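Dihydropteroate synthase (Stenotrophomonas maltophilia, PDB 7L6P) probably catalyses the condensation of para-aminobenzoate with 6-hydroxymethyl-7,8-dihydropterin diphosphate to 7,8-dihydropteroate, a step of folate biosynthesis that uses magnesium. Local coordinates at residues Ala28-Ile33 and Gly64-Asp69. Residues are numbered along the deposited sequence; the frame is centred on the assembly and turned at random.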
ATOM      1  N   ALA A  28      -4.013   7.955  11.680  1.00 61.62           N
ATOM      2  CA  ALA A  28      -5.189   7.479  10.962  1.00 58.97           C
ATOM      3  C   ALA A  28      -5.838   6.343  11.732  1.00 60.04           C
ATOM      4  O   ALA A  28      -5.157   5.524  12.344  1.00 63.52           O
ATOM      5  CB  ALA A  28      -4.811   7.016   9.558  1.00 56.39           C
ATOM      6  N   ARG A  29      -7.164   6.336  11.768  1.00 60.11           N
ATOM      7  CA  ARG A  29      -7.903   5.283  12.450  1.00 60.60           C
ATOM      8  C   ARG A  29      -8.633   4.427  11.425  1.00 57.60           C
ATOM      9  O   ARG A  29      -9.008   4.912  10.356  1.00 52.99           O
ATOM     10  CB  ARG A  29      -8.891   5.872  13.450  1.00 58.27           C
ATOM     11  CG  ARG A  29      -8.158   6.671  14.479  1.00 62.47           C
ATOM     12  CD  ARG A  29      -7.094   5.779  15.047  1.00 63.64           C
ATOM     13  NE  ARG A  29      -6.436   6.331  16.215  1.00 65.36           N
ATOM     14  CZ  ARG A  29      -5.981   5.589  17.210  1.00 73.53           C
ATOM     15  NH1 ARG A  29      -6.181   4.281  17.234  1.00 72.32           N
ATOM     16  NH2 ARG A  29      -5.237   6.160  18.159  1.00 73.94           N
ATOM     17  N   VAL A  30      -8.805   3.141  11.747  1.00 58.12           N
ATOM     18  CA  VAL A  30      -9.419   2.187  10.831  1.00 57.71           C
ATOM     19  C   VAL A  30     -10.838   1.878  11.291  1.00 58.51           C
ATOM     20  O   VAL A  30     -11.046   1.379  12.406  1.00 57.90           O
ATOM     21  CB  VAL A  30      -8.608   0.892  10.724  1.00 58.21           C
ATOM     22  CG1 VAL A  30      -9.296  -0.000   9.720  1.00 50.77           C
ATOM     23  CG2 VAL A  30      -7.168   1.191  10.333  1.00 54.78           C
ATOM     24  N   MET A  31     -11.803   2.146  10.409  1.00 56.80           N
ATOM     25  CA  MET A  31     -13.216   1.858  10.620  1.00 56.37           C
ATOM     26  C   MET A  31     -13.563   0.571   9.884  1.00 55.77           C
ATOM     27  O   MET A  31     -13.391   0.495   8.663  1.00 55.25           O
ATOM     28  CB  MET A  31     -14.069   3.027  10.114  1.00 55.77           C
ATOM     29  CG  MET A  31     -15.573   2.787  10.084  1.00 55.81           C
ATOM     30  SD  MET A  31     -16.504   4.078   9.203  1.00 59.75           S
ATOM     31  CE  MET A  31     -16.993   5.228  10.505  1.00 60.25           C
ATOM     32  N   GLY A  32     -14.031  -0.439  10.616  1.00 56.59           N
ATOM     33  CA  GLY A  32     -14.439  -1.696   9.998  1.00 56.49           C
ATOM     34  C   GLY A  32     -15.875  -1.671   9.490  1.00 57.72           C
ATOM     35  O   GLY A  32     -16.768  -1.136  10.135  1.00 61.41           O
ATOM     36  N   ILE A  33     -16.091  -2.287   8.339  1.00 59.30           N
ATOM     37  CA  ILE A  33     -17.411  -2.321   7.713  1.00 60.34           C
ATOM     38  C   ILE A  33     -18.150  -3.571   8.174  1.00 60.85           C
ATOM     39  O   ILE A  33     -17.627  -4.683   8.070  1.00 60.74           O
ATOM     40  CB  ILE A  33     -17.291  -2.267   6.185  1.00 59.25           C
ATOM     41  CG1 ILE A  33     -16.641  -0.939   5.786  1.00 54.79           C
ATOM     42  CG2 ILE A  33     -18.659  -2.522   5.499  1.00 53.46           C
ATOM     43  CD1 ILE A  33     -16.327  -0.827   4.329  1.00 57.03           C
ATOM     44  N   GLY A  64      -7.863  -5.257  14.617  1.00 64.90           N
ATOM     45  CA  GLY A  64      -7.318  -3.935  14.875  1.00 60.16           C
ATOM     46  C   GLY A  64      -8.266  -2.777  14.638  1.00 65.94           C
ATOM     47  O   GLY A  64      -7.859  -1.626  14.847  1.00 66.83           O
ATOM     48  N   ALA A  65      -9.512  -2.997  14.224  1.00 63.98           N
ATOM     49  CA  ALA A  65     -10.400  -1.888  13.898  1.00 63.44           C
ATOM     50  C   ALA A  65     -10.587  -0.982  15.109  1.00 62.98           C
ATOM     51  O   ALA A  65     -10.775  -1.463  16.231  1.00 64.96           O
ATOM     52  CB  ALA A  65     -11.746  -2.421  13.406  1.00 59.91           C
ATOM     53  N   ASP A  66     -10.478   0.332  14.882  1.00 59.56           N
ATOM     54  CA  ASP A  66     -10.720   1.320  15.930  1.00 61.94           C
ATOM     55  C   ASP A  66     -12.184   1.677  16.069  1.00 60.70           C
ATOM     56  O   ASP A  66     -12.576   2.212  17.103  1.00 65.82           O
ATOM     57  CB  ASP A  66      -9.943   2.606  15.642  1.00 58.71           C
ATOM     58  CG  ASP A  66      -8.450   2.354  15.441  1.00 63.96           C
ATOM     59  OD1 ASP A  66      -7.706   2.182  16.450  1.00 63.60           O
ATOM     60  OD2 ASP A  66      -8.045   2.269  14.251  1.00 62.15           O
ATOM     61  N   LEU A  67     -13.000   1.379  15.068  1.00 62.28           N
ATOM     62  CA  LEU A  67     -14.422   1.664  15.142  1.00 62.56           C
ATOM     63  C   LEU A  67     -15.116   0.841  14.071  1.00 61.57           C
ATOM     64  O   LEU A  67     -14.486   0.366  13.122  1.00 64.18           O
ATOM     65  CB  LEU A  67     -14.711   3.169  14.984  1.00 60.07           C
ATOM     66  CG  LEU A  67     -14.417   3.905  13.674  1.00 60.31           C
ATOM     67  CD1 LEU A  67     -15.158   5.257  13.647  1.00 55.29           C
ATOM     68  CD2 LEU A  67     -12.928   4.104  13.448  1.00 56.36           C
ATOM     69  N   LEU A  68     -16.415   0.645  14.258  1.00 62.00           N
ATOM     70  CA  LEU A  68     -17.221  -0.194  13.385  1.00 64.04           C
ATOM     71  C   LEU A  68     -18.399   0.597  12.833  1.00 62.47           C
ATOM     72  O   LEU A  68     -18.939   1.480  13.501  1.00 65.19           O
ATOM     73  CB  LEU A  68     -17.720  -1.422  14.141  1.00 64.24           C
ATOM     74  CG  LEU A  68     -16.622  -2.323  14.706  1.00 63.30           C
ATOM     75  CD1 LEU A  68     -17.256  -3.443  15.492  1.00 63.75           C
ATOM     76  CD2 LEU A  68     -15.736  -2.876  13.586  1.00 63.69           C
ATOM     77  N   ASP A  69     -18.795   0.283  11.603  1.00 62.75           N
ATOM     78  CA  ASP A  69     -19.895   0.968  10.934  1.00 65.44           C
ATOM     79  C   ASP A  69     -20.976  -0.051  10.604  1.00 65.65           C
ATOM     80  O   ASP A  69     -20.734  -0.971   9.820  1.00 65.27           O
ATOM     81  CB  ASP A  69     -19.428   1.671   9.662  1.00 59.02           C
ATOM     82  CG  ASP A  69     -20.425   2.708   9.183  1.00 64.51           C
ATOM     83  OD1 ASP A  69     -21.016   3.394  10.056  1.00 63.75           O
ATOM     84  OD2 ASP A  69     -20.623   2.836   7.946  1.00 64.77           O
TER
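Asp66 grips the start of strand 29-35 with both carboxylate oxygens. Its CB packs against the Val30 carbonyl oxygen; CG, anti to the carbonyl carbon (chi1 -55°), touches Arg29 CD and lies in the plane of the guanidinium, at its edge. At the tip the oxygens part: OD2 accepts an almost straight bond from Val30 N (2.8 Å) through its anti lone pair, whereas OD1 forms a salt bridge with Arg29 NH1 (2.7 Å). That donor comes from well above the carboxylate plane, and the two flat groups stand nearly perpendicular (89°). Asp66 N returns a bond to Val30 O (2.7 Å), to which Leu67 N adds a weak one. From here the strands pair in parallel register, Gly32 N bonding to Leu67 O (2.7 Å) and Asp69 N to Gly32 O (2.9 Å). Inside the barrel, the Met31 side chain, extended at first (chi1 172°), passes slantwise across Leu67 and ends with CE against Leu67 CD1 (3.6 Å), while SD rests on Asp69 CB; Met126 touches both Met31 and Leu67. Asp69 carries its carboxylate to Ser107, Asn128 and Arg269, near a bound imidazole. These are the first two strands of the TIM barrel, joined through helix 49-62, against which Leu68 packs on the outer side. Strand 267-270 flanks the other edge of strand 29-35 and closes the barrel, with helix 273-287 packed over Val30 and Ala65.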